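Local coordinates for protein homocysteine S-methyltransferase (Escherichia coli, PDB 5DMM) that catalyses the zinc-dependent transfer of a methyl group from S-methylmethionine, or less efficiently S-adenosylmethionine, to homocysteine, forming methionine, at residues A[222-227]-A[249-254]; A[43-48]-A[89-94]; A[57-62]-A[101-106]; A[123-128]-A[137-142]. One frame throughout, in Å; residues are numbered along the deposited sequence.

Interaction 1: A[222-227]-A[249-254]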
# COMPACT_ATOMS: atom_id res chain seq x y z
N VAL A 222 -10.68 -4.25 -8.63
CA VAL A 222 -10.49 -3.42 -7.45
C VAL A 222 -11.35 -3.97 -6.32
O VAL A 222 -12.58 -3.83 -6.31
CB VAL A 222 -10.82 -1.94 -7.71
CG1 VAL A 222 -10.64 -1.12 -6.44
CG2 VAL A 222 -9.92 -1.38 -8.82
N VAL A 223 -10.71 -4.65 -5.37
CA VAL A 223 -11.44 -5.40 -4.37
C VAL A 223 -11.55 -4.69 -3.02
O VAL A 223 -12.20 -5.21 -2.10
CB VAL A 223 -10.80 -6.78 -4.15
CG1 VAL A 223 -10.90 -7.61 -5.44
CG2 VAL A 223 -9.35 -6.63 -3.75
N ALA A 224 -10.92 -3.53 -2.90
CA ALA A 224 -11.04 -2.71 -1.69
C ALA A 224 -10.61 -1.27 -1.98
O ALA A 224 -9.85 -1.00 -2.92
CB ALA A 224 -10.22 -3.32 -0.54
N LEU A 225 -11.12 -0.34 -1.17
CA LEU A 225 -10.91 1.10 -1.34
C LEU A 225 -10.63 1.69 0.02
O LEU A 225 -11.16 1.21 1.01
CB LEU A 225 -12.16 1.79 -1.91
CG LEU A 225 -12.76 1.34 -3.23
CD1 LEU A 225 -13.90 2.25 -3.60
CD2 LEU A 225 -11.68 1.41 -4.27
N GLY A 226 -9.85 2.76 0.10
CA GLY A 226 -9.70 3.39 1.40
C GLY A 226 -8.80 4.59 1.44
O GLY A 226 -8.64 5.29 0.46
N ILE A 227 -8.20 4.82 2.61
CA ILE A 227 -7.36 5.99 2.82
C ILE A 227 -6.06 5.60 3.52
O ILE A 227 -6.02 4.68 4.34
CB ILE A 227 -8.10 7.06 3.64
CG1 ILE A 227 -8.59 6.44 4.95
CG2 ILE A 227 -9.26 7.64 2.83
CD1 ILE A 227 -9.20 7.43 5.95
N PRO A 249 -14.94 -3.79 1.04
CA PRO A 249 -14.12 -3.69 2.25
C PRO A 249 -13.29 -2.42 2.22
O PRO A 249 -12.64 -2.14 1.20
CB PRO A 249 -13.21 -4.94 2.21
CG PRO A 249 -13.70 -5.78 1.10
CD PRO A 249 -14.60 -4.97 0.21
N LEU A 250 -13.29 -1.64 3.30
CA LEU A 250 -12.56 -0.37 3.29
C LEU A 250 -11.19 -0.53 3.93
O LEU A 250 -11.01 -1.29 4.89
CB LEU A 250 -13.35 0.72 4.01
CG LEU A 250 -14.70 1.11 3.37
CD1 LEU A 250 -15.34 2.25 4.17
CD2 LEU A 250 -14.55 1.48 1.88
N VAL A 251 -10.23 0.23 3.40
CA VAL A 251 -8.84 0.17 3.82
C VAL A 251 -8.48 1.42 4.62
O VAL A 251 -8.85 2.53 4.25
CB VAL A 251 -7.89 0.07 2.59
CG1 VAL A 251 -6.45 -0.01 3.04
CG2 VAL A 251 -8.25 -1.14 1.74
N VAL A 252 -7.73 1.25 5.70
CA VAL A 252 -7.31 2.41 6.45
C VAL A 252 -5.96 2.16 7.12
O VAL A 252 -5.80 1.22 7.88
CB VAL A 252 -8.37 2.84 7.52
CG1 VAL A 252 -8.76 1.67 8.43
CG2 VAL A 252 -7.87 4.01 8.34
N TYR A 253 -4.98 2.97 6.76
CA TYR A 253 -3.72 2.95 7.48
C TYR A 253 -3.13 4.35 7.55
O TYR A 253 -2.51 4.83 6.60
CB TYR A 253 -2.72 1.94 6.87
CG TYR A 253 -2.53 1.83 5.36
CD1 TYR A 253 -1.28 2.07 4.79
CD2 TYR A 253 -3.55 1.38 4.52
CE1 TYR A 253 -1.06 1.92 3.42
CE2 TYR A 253 -3.34 1.24 3.14
CZ TYR A 253 -2.09 1.51 2.61
OH TYR A 253 -1.87 1.37 1.25
N PRO A 254 -3.36 5.02 8.69
CA PRO A 254 -2.99 6.42 8.87
C PRO A 254 -1.57 6.60 9.39
O PRO A 254 -0.89 5.62 9.74
CB PRO A 254 -4.00 6.90 9.90
CG PRO A 254 -4.20 5.69 10.78
CD PRO A 254 -4.19 4.53 9.81
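Two adjacent parallel strands of the TIM barrel pair here, L225, G226 and I227 standing beside L250, V251 and V252, with helix 235-243 forming the crossover between them. V251 is held at both ends of its backbone: V251 N donates to L225 O at 2.7 Å, and V251 O accepts from I227 N at 2.9 Å. The first donor stands above the carbonyl plane of L225, 36° out of it. Y253 N approaches I227 O at 3.1 Å in the carbonyl plane. The first bond, L225 N to P249 O, is weak at 3.3 Å. G226 CA comes within 3.1 Å of V251 O, a CA-H...O contact so close that a side chain directed from this position would strike that oxygen.

Side chains divide between two faces. V251 CG2, set beside its own backbone N and anti to the carbonyl carbon, meets A224 CB at 3.7 Å, and W192 touches both residues. On the other face I227 CG1 lies 4.2 Å from V252 CG2, and I227, L250 and V252 all pack on helix 235-243. At the last bond, Y253 carries a ring that has V251 CG1 in plane at its edge; Y253 OH is hydrogen-bonded to E168 and W192, and the residue touches the bound homocysteine. This is the beta-alpha-beta unit of a TIM barrel, with the C-terminal ends of the strands facing the substrate pocket.

Interaction 2: A[43-48]-A[89-94]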
# COMPACT_ATOMS: atom_id res chain seq x y z
N VAL A 43 19.05 0.02 -0.22
CA VAL A 43 18.83 -1.01 0.80
C VAL A 43 18.50 -2.37 0.17
O VAL A 43 18.92 -3.41 0.69
CB VAL A 43 17.70 -0.61 1.77
CG1 VAL A 43 17.47 -1.69 2.82
CG2 VAL A 43 18.06 0.71 2.46
N LEU A 44 17.79 -2.38 -0.95
CA LEU A 44 17.45 -3.64 -1.61
C LEU A 44 18.72 -4.33 -2.11
O LEU A 44 18.80 -5.55 -2.17
CB LEU A 44 16.48 -3.41 -2.77
CG LEU A 44 15.01 -3.27 -2.37
CD1 LEU A 44 14.20 -2.77 -3.57
CD2 LEU A 44 14.46 -4.59 -1.88
N VAL A 45 19.71 -3.52 -2.44
CA VAL A 45 20.99 -4.05 -2.89
C VAL A 45 21.93 -4.37 -1.72
O VAL A 45 22.46 -5.47 -1.63
CB VAL A 45 21.67 -3.07 -3.86
CG1 VAL A 45 23.14 -3.44 -4.08
CG2 VAL A 45 20.91 -3.03 -5.20
N GLU A 46 22.10 -3.42 -0.81
CA GLU A 46 23.15 -3.54 0.20
C GLU A 46 22.71 -4.24 1.49
O GLU A 46 23.52 -4.90 2.14
CB GLU A 46 23.71 -2.15 0.51
CG GLU A 46 24.39 -1.51 -0.69
CD GLU A 46 24.94 -0.12 -0.40
OE1 GLU A 46 24.97 0.27 0.78
OE2 GLU A 46 25.33 0.58 -1.36
N ASN A 47 21.44 -4.10 1.85
CA ASN A 47 20.94 -4.75 3.06
C ASN A 47 19.54 -5.37 2.90
O ASN A 47 18.64 -5.09 3.69
CB ASN A 47 20.92 -3.74 4.22
CG ASN A 47 22.31 -3.47 4.78
OD1 ASN A 47 22.87 -2.39 4.57
ND2 ASN A 47 22.87 -4.45 5.46
N PRO A 48 19.37 -6.25 1.90
CA PRO A 48 18.03 -6.79 1.70
C PRO A 48 17.57 -7.64 2.88
O PRO A 48 16.36 -7.79 3.09
CB PRO A 48 18.18 -7.65 0.44
CG PRO A 48 19.63 -7.99 0.39
CD PRO A 48 20.33 -6.78 0.91
N LYS A 89 13.22 -3.35 -12.67
CA LYS A 89 12.25 -4.42 -12.47
C LYS A 89 12.83 -5.54 -11.60
O LYS A 89 12.11 -6.17 -10.82
CB LYS A 89 11.75 -4.98 -13.81
CG LYS A 89 11.11 -3.91 -14.69
CD LYS A 89 9.96 -4.38 -15.55
CE LYS A 89 10.24 -5.63 -16.32
NZ LYS A 89 9.03 -6.00 -17.12
N ALA A 90 14.13 -5.79 -11.71
CA ALA A 90 14.78 -6.74 -10.81
C ALA A 90 14.64 -6.33 -9.35
O ALA A 90 14.36 -7.17 -8.48
CB ALA A 90 16.29 -6.88 -11.18
N LEU A 91 14.81 -5.04 -9.07
CA LEU A 91 14.75 -4.58 -7.69
C LEU A 91 13.30 -4.58 -7.20
O LEU A 91 13.03 -4.89 -6.04
CB LEU A 91 15.34 -3.18 -7.55
CG LEU A 91 16.85 -3.13 -7.79
CD1 LEU A 91 17.38 -1.74 -7.54
CD2 LEU A 91 17.53 -4.11 -6.86
N ILE A 92 12.38 -4.25 -8.10
CA ILE A 92 10.96 -4.28 -7.75
C ILE A 92 10.57 -5.70 -7.39
O ILE A 92 9.92 -5.94 -6.36
CB ILE A 92 10.10 -3.73 -8.90
CG1 ILE A 92 10.35 -2.23 -9.07
CG2 ILE A 92 8.62 -4.01 -8.63
CD1 ILE A 92 9.98 -1.72 -10.44
N GLY A 93 10.99 -6.65 -8.23
CA GLY A 93 10.71 -8.05 -7.98
C GLY A 93 11.33 -8.54 -6.68
O GLY A 93 10.71 -9.31 -5.93
N LYS A 94 12.54 -8.07 -6.40
CA LYS A 94 13.23 -8.40 -5.16
C LYS A 94 12.44 -7.97 -3.92
O LYS A 94 12.44 -8.68 -2.91
CB LYS A 94 14.60 -7.74 -5.13
CG LYS A 94 15.41 -8.05 -3.88
CD LYS A 94 15.86 -9.50 -3.86
CE LYS A 94 17.03 -9.70 -2.92
NZ LYS A 94 18.26 -9.01 -3.40
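K94, whose backbone N donates to A90 O at 2.9 Å within helix 85-109, packs its side chain against L44 and P48. No hydrogen bond joins the two segments. The nearest polar approach is K94 NZ to L44 O at 3.7 Å; that carbonyl oxygen is buried by the contact and has no hydrogen-bond partner in the model, so the ammonium group may partly compensate it electrostatically.

The lysine chain leaves with CG anti to the backbone N (chi1 -179°), then bends at chi2 and chi4, which brings its end beside the proline ring, K94 CE lying 4.1 Å from P48 CB. Lower on the chain K94 CG passes L44 CD2 at 4.1 Å, the two side chains running in opposite directions. The other leucine branch, L44 CD1, reaches L91 O at 3.5 Å, and at the exposed V45, CG2 meets L91 CD2 at 3.9 Å. Shortening K94 to an alanine would probably uncover the L44 and P48 side chains and leave L44 O without its nearby positive charge.

The contact lays the end of helix 39-46 on helix 85-109; L44 also packs on I51 of helix 48-61 and on L98, one turn beyond K94, while I92 lies against helix 143-159.

Interaction 3: A[57-62]-A[101-106]; sequences DYYRAG and KAREAY
Y59 and Y106 make the close-packed half of this contact, and R60 with a bridging water makes the looser half. The axes of the short segments 57-61 (helix 48-61) and 101-106 (helix 85-109), in the helical layer around the barrel, approach to 9.8 Å at a signed crossing angle of -45°. On the buried side the Y59 ring lies against the backbone and CB of the facing helix: Y59 CE2 is 3.7 Å from R103 N and 3.8 Å from R103 CB, with A102 CB slightly farther off. Y59 CB sits over the face of the Y106 ring in a CH-pi contact, 4.2 Å from the centroid and 26° off the normal. Y106 takes up this position with CG anti to its backbone N (chi1 -172°), which puts Y59 O over a face of the ring, toward its rim, 3.7 Å from Y106 CZ.

Towards solvent the packing gives way to an exposed arginine and water. R60 CG touches Y106 CE1 at 3.8 Å. A water donates to R60 O and is hydrogen-bonded to Y106 OH, 3.0 Å away; Y106 OH also bonds N110.

Y59 OH is satisfied by L117 O and R103 by D163. Between 57-62 and 101-106 the contact is apolar and CH-pi packing, with a water link at its margin; beyond it, R60 adds a salt bridge to E109 of helix 85-109.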
# COMPACT_ATOMS: atom_id res chain seq x y z
N ASP A 57 9.17 -9.13 11.30
CA ASP A 57 8.76 -8.39 12.49
C ASP A 57 7.26 -8.05 12.50
O ASP A 57 6.56 -8.20 13.52
CB ASP A 57 9.58 -7.10 12.56
CG ASP A 57 9.77 -6.59 13.97
OD1 ASP A 57 8.84 -6.73 14.80
OD2 ASP A 57 10.86 -6.04 14.23
N TYR A 58 6.77 -7.59 11.36
CA TYR A 58 5.36 -7.22 11.28
C TYR A 58 4.45 -8.45 11.29
O TYR A 58 3.39 -8.42 11.90
CB TYR A 58 5.09 -6.37 10.03
CG TYR A 58 5.38 -4.90 10.24
CD1 TYR A 58 4.61 -4.15 11.13
CD2 TYR A 58 6.42 -4.25 9.56
CE1 TYR A 58 4.84 -2.82 11.34
CE2 TYR A 58 6.67 -2.89 9.77
CZ TYR A 58 5.87 -2.19 10.68
OH TYR A 58 6.06 -0.85 10.92
N TYR A 59 4.85 -9.53 10.61
CA TYR A 59 4.03 -10.75 10.68
C TYR A 59 3.96 -11.25 12.13
O TYR A 59 2.92 -11.73 12.57
CB TYR A 59 4.58 -11.85 9.77
CG TYR A 59 4.30 -11.72 8.27
CD1 TYR A 59 3.02 -11.49 7.77
CD2 TYR A 59 5.34 -11.89 7.36
CE1 TYR A 59 2.78 -11.41 6.40
CE2 TYR A 59 5.10 -11.81 5.98
CZ TYR A 59 3.82 -11.57 5.51
OH TYR A 59 3.58 -11.49 4.16
N ARG A 60 5.06 -11.12 12.87
CA ARG A 60 5.09 -11.50 14.28
C ARG A 60 4.15 -10.64 15.12
O ARG A 60 3.51 -11.13 16.04
CB ARG A 60 6.50 -11.41 14.85
CG ARG A 60 7.42 -12.52 14.41
CD ARG A 60 8.80 -12.37 15.04
NE ARG A 60 9.58 -13.59 14.85
CZ ARG A 60 10.90 -13.61 14.75
NH1 ARG A 60 11.60 -12.48 14.82
NH2 ARG A 60 11.53 -14.77 14.58
N ALA A 61 4.06 -9.36 14.77
CA ALA A 61 3.22 -8.42 15.50
C ALA A 61 1.73 -8.64 15.21
O ALA A 61 0.87 -8.10 15.91
CB ALA A 61 3.61 -6.99 15.16
N GLY A 62 1.43 -9.43 14.19
CA GLY A 62 0.05 -9.76 13.88
C GLY A 62 -0.41 -9.38 12.48
O GLY A 62 -1.55 -9.67 12.12
N LYS A 101 9.82 -14.32 1.36
CA LYS A 101 10.78 -15.04 2.20
C LYS A 101 10.44 -14.88 3.68
O LYS A 101 10.54 -15.84 4.44
CB LYS A 101 12.21 -14.56 1.96
CG LYS A 101 12.78 -14.89 0.57
CD LYS A 101 13.12 -16.36 0.42
CE LYS A 101 13.89 -16.61 -0.87
NZ LYS A 101 15.16 -15.82 -0.95
N ALA A 102 10.03 -13.68 4.08
CA ALA A 102 9.61 -13.45 5.47
C ALA A 102 8.35 -14.25 5.82
O ALA A 102 8.21 -14.74 6.95
CB ALA A 102 9.38 -11.96 5.72
N ARG A 103 7.44 -14.38 4.86
CA ARG A 103 6.24 -15.18 5.04
C ARG A 103 6.58 -16.66 5.20
O ARG A 103 5.99 -17.35 6.05
CB ARG A 103 5.28 -14.99 3.86
CG ARG A 103 4.02 -15.85 3.96
CD ARG A 103 3.00 -15.49 2.88
NE ARG A 103 3.52 -15.72 1.54
CZ ARG A 103 2.90 -15.33 0.43
NH1 ARG A 103 1.75 -14.67 0.50
NH2 ARG A 103 3.45 -15.58 -0.76
N GLU A 104 7.52 -17.15 4.40
CA GLU A 104 7.99 -18.53 4.55
C GLU A 104 8.57 -18.74 5.95
O GLU A 104 8.24 -19.72 6.61
CB GLU A 104 9.04 -18.87 3.48
CG GLU A 104 8.49 -18.91 2.07
CD GLU A 104 7.35 -19.90 1.92
OE1 GLU A 104 7.60 -21.12 2.00
OE2 GLU A 104 6.19 -19.47 1.74
N ALA A 105 9.41 -17.80 6.39
CA ALA A 105 10.03 -17.87 7.71
C ALA A 105 9.01 -17.87 8.85
O ALA A 105 9.15 -18.64 9.81
CB ALA A 105 11.00 -16.71 7.90
N TYR A 106 7.99 -17.02 8.76
CA TYR A 106 7.03 -16.94 9.83
C TYR A 106 6.16 -18.20 9.88
O TYR A 106 5.82 -18.70 10.95
CB TYR A 106 6.14 -15.70 9.70
CG TYR A 106 5.27 -15.53 10.92
CD1 TYR A 106 5.84 -15.39 12.18
CD2 TYR A 106 3.89 -15.58 10.82
CE1 TYR A 106 5.05 -15.26 13.30
CE2 TYR A 106 3.09 -15.46 11.95
CZ TYR A 106 3.68 -15.30 13.18
OH TYR A 106 2.89 -15.18 14.30
O HOH W 1 0.98 -13.00 15.16

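Interaction 4: A[123-128]-A[137-142]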
# COMPACT_ATOMS: atom_id res chain seq x y z
N GLY A 123 3.05 3.23 -5.74
CA GLY A 123 2.91 4.61 -5.31
C GLY A 123 2.53 5.50 -6.47
O GLY A 123 2.65 5.09 -7.64
N PRO A 124 2.10 6.73 -6.17
CA PRO A 124 1.64 7.65 -7.22
C PRO A 124 2.79 8.29 -7.98
O PRO A 124 3.92 8.29 -7.50
CB PRO A 124 0.88 8.72 -6.43
CG PRO A 124 1.60 8.77 -5.10
CD PRO A 124 2.03 7.34 -4.83
N TYR A 125 2.48 8.85 -9.14
CA TYR A 125 3.41 9.62 -9.95
C TYR A 125 4.00 10.77 -9.13
O TYR A 125 5.17 11.12 -9.27
CB TYR A 125 2.70 10.12 -11.21
CG TYR A 125 3.60 10.86 -12.18
CD1 TYR A 125 4.48 10.17 -13.01
CD2 TYR A 125 3.57 12.25 -12.27
CE1 TYR A 125 5.30 10.84 -13.89
CE2 TYR A 125 4.38 12.92 -13.16
CZ TYR A 125 5.24 12.21 -13.97
OH TYR A 125 6.06 12.89 -14.85
N GLY A 126 3.19 11.34 -8.25
CA GLY A 126 3.63 12.41 -7.38
C GLY A 126 4.83 12.08 -6.50
O GLY A 126 5.64 12.97 -6.20
N ALA A 127 4.95 10.82 -6.10
CA ALA A 127 6.05 10.39 -5.26
C ALA A 127 7.35 10.38 -6.06
O ALA A 127 8.43 10.60 -5.52
CB ALA A 127 5.78 9.01 -4.67
N TYR A 128 7.24 10.11 -7.36
CA TYR A 128 8.40 10.18 -8.25
C TYR A 128 8.86 11.63 -8.45
O TYR A 128 10.06 11.91 -8.49
CB TYR A 128 8.08 9.52 -9.59
CG TYR A 128 8.91 10.03 -10.75
CD1 TYR A 128 10.26 9.70 -10.86
CD2 TYR A 128 8.34 10.82 -11.75
CE1 TYR A 128 11.03 10.16 -11.92
CE2 TYR A 128 9.10 11.28 -12.81
CZ TYR A 128 10.43 10.94 -12.89
OH TYR A 128 11.18 11.40 -13.95
N GLY A 137 -1.63 16.32 -5.72
CA GLY A 137 -2.15 15.74 -6.95
C GLY A 137 -2.26 16.68 -8.13
O GLY A 137 -2.92 16.36 -9.12
N ASP A 138 -1.62 17.84 -8.05
CA ASP A 138 -1.72 18.77 -9.17
C ASP A 138 -0.58 18.54 -10.16
O ASP A 138 0.37 19.31 -10.23
CB ASP A 138 -1.72 20.23 -8.71
CG ASP A 138 -2.11 21.20 -9.83
OD1 ASP A 138 -2.46 20.73 -10.94
OD2 ASP A 138 -2.08 22.42 -9.61
N TYR A 139 -0.70 17.46 -10.91
CA TYR A 139 0.21 17.18 -12.00
C TYR A 139 -0.58 16.62 -13.17
O TYR A 139 -1.72 16.15 -13.01
CB TYR A 139 1.32 16.22 -11.56
CG TYR A 139 0.91 15.01 -10.74
CD1 TYR A 139 1.21 14.94 -9.38
CD2 TYR A 139 0.27 13.92 -11.33
CE1 TYR A 139 0.88 13.83 -8.63
CE2 TYR A 139 -0.07 12.79 -10.57
CZ TYR A 139 0.25 12.76 -9.23
OH TYR A 139 -0.05 11.64 -8.49
N HIS A 140 0.02 16.69 -14.36
CA HIS A 140 -0.71 16.42 -15.59
C HIS A 140 0.07 15.48 -16.51
O HIS A 140 1.17 15.80 -16.96
CB HIS A 140 -1.02 17.72 -16.33
CG HIS A 140 -1.85 18.68 -15.53
ND1 HIS A 140 -3.23 18.62 -15.49
CD2 HIS A 140 -1.50 19.71 -14.72
CE1 HIS A 140 -3.69 19.58 -14.71
NE2 HIS A 140 -2.66 20.25 -14.23
N CYS A 141 -0.51 14.31 -16.77
CA CYS A 141 0.05 13.34 -17.69
C CYS A 141 -1.07 12.78 -18.55
O CYS A 141 -2.21 12.67 -18.09
CB CYS A 141 0.75 12.19 -16.95
SG CYS A 141 2.14 12.67 -15.88
N SER A 142 -0.75 12.41 -19.79
CA SER A 142 -1.73 11.70 -20.62
C SER A 142 -2.00 10.33 -19.99
O SER A 142 -1.22 9.88 -19.16
CB SER A 142 -1.22 11.54 -22.05
OG SER A 142 -0.02 10.79 -22.06
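The Y139 ring is covered on both faces: Y125 CD2 lies 3.8 Å from Y139 CD2 on one side, and G137 O stands over the ring centre on the opposite side. The first is an edge-to-face pair, the edge of Y125 turned to the face of Y139, with ring centroids 5.5 Å apart and planes at 63°. Y125 in turn carries a sulfur over one face, C141 SG being 3.8 Å from the ring centroid and 22° off its normal, while F149 adds another edge-to-face neighbour.

Y139 CG stands between its backbone N and carbonyl carbon (chi1 45°), which turns the ring toward G126. Y139 CE1 comes to 3.3 Å from G126 CA, where a side chain would collide with it. The hydroxyl accepts a weak bond from G126 N to Y139 OH at 3.3 Å; its stronger partner is E175, whose other carboxylate oxygen takes Y125 N. A phenylalanine replacing Y139 would probably keep the ring packing but leave G126 N and one E175 oxygen without this shared mate.

D138 and H140 direct their side chains to a zinc ion at the surface, separate from the C229 and C295 site. These rings pack within the TIM-barrel connection running from strand 117-122 through helix 125-129 to helix 143-159.

Measured from contact centre to chain centre, interaction 1 is the core contact at about 9 Å, built on a backbone hydrogen-bond ladder between barrel strands. Interactions 2 (a surface contact, about 18 Å) and 3 (partly buried, about 17 Å) lie in the outer helical layer and share helix 85-109. No direct hydrogen bond crosses either pair of segments, though R60 of helix 48-61 is salt-bridged to E109 of helix 85-109. Interaction 4, at about 16 Å, is still buried and joins non-strand elements by rings, sulfur and one weak bond. Zinc distinguishes two contacts: interaction 1 borders the homocysteine pocket and its zinc, whereas 137-142 supplies a metal site at the surface.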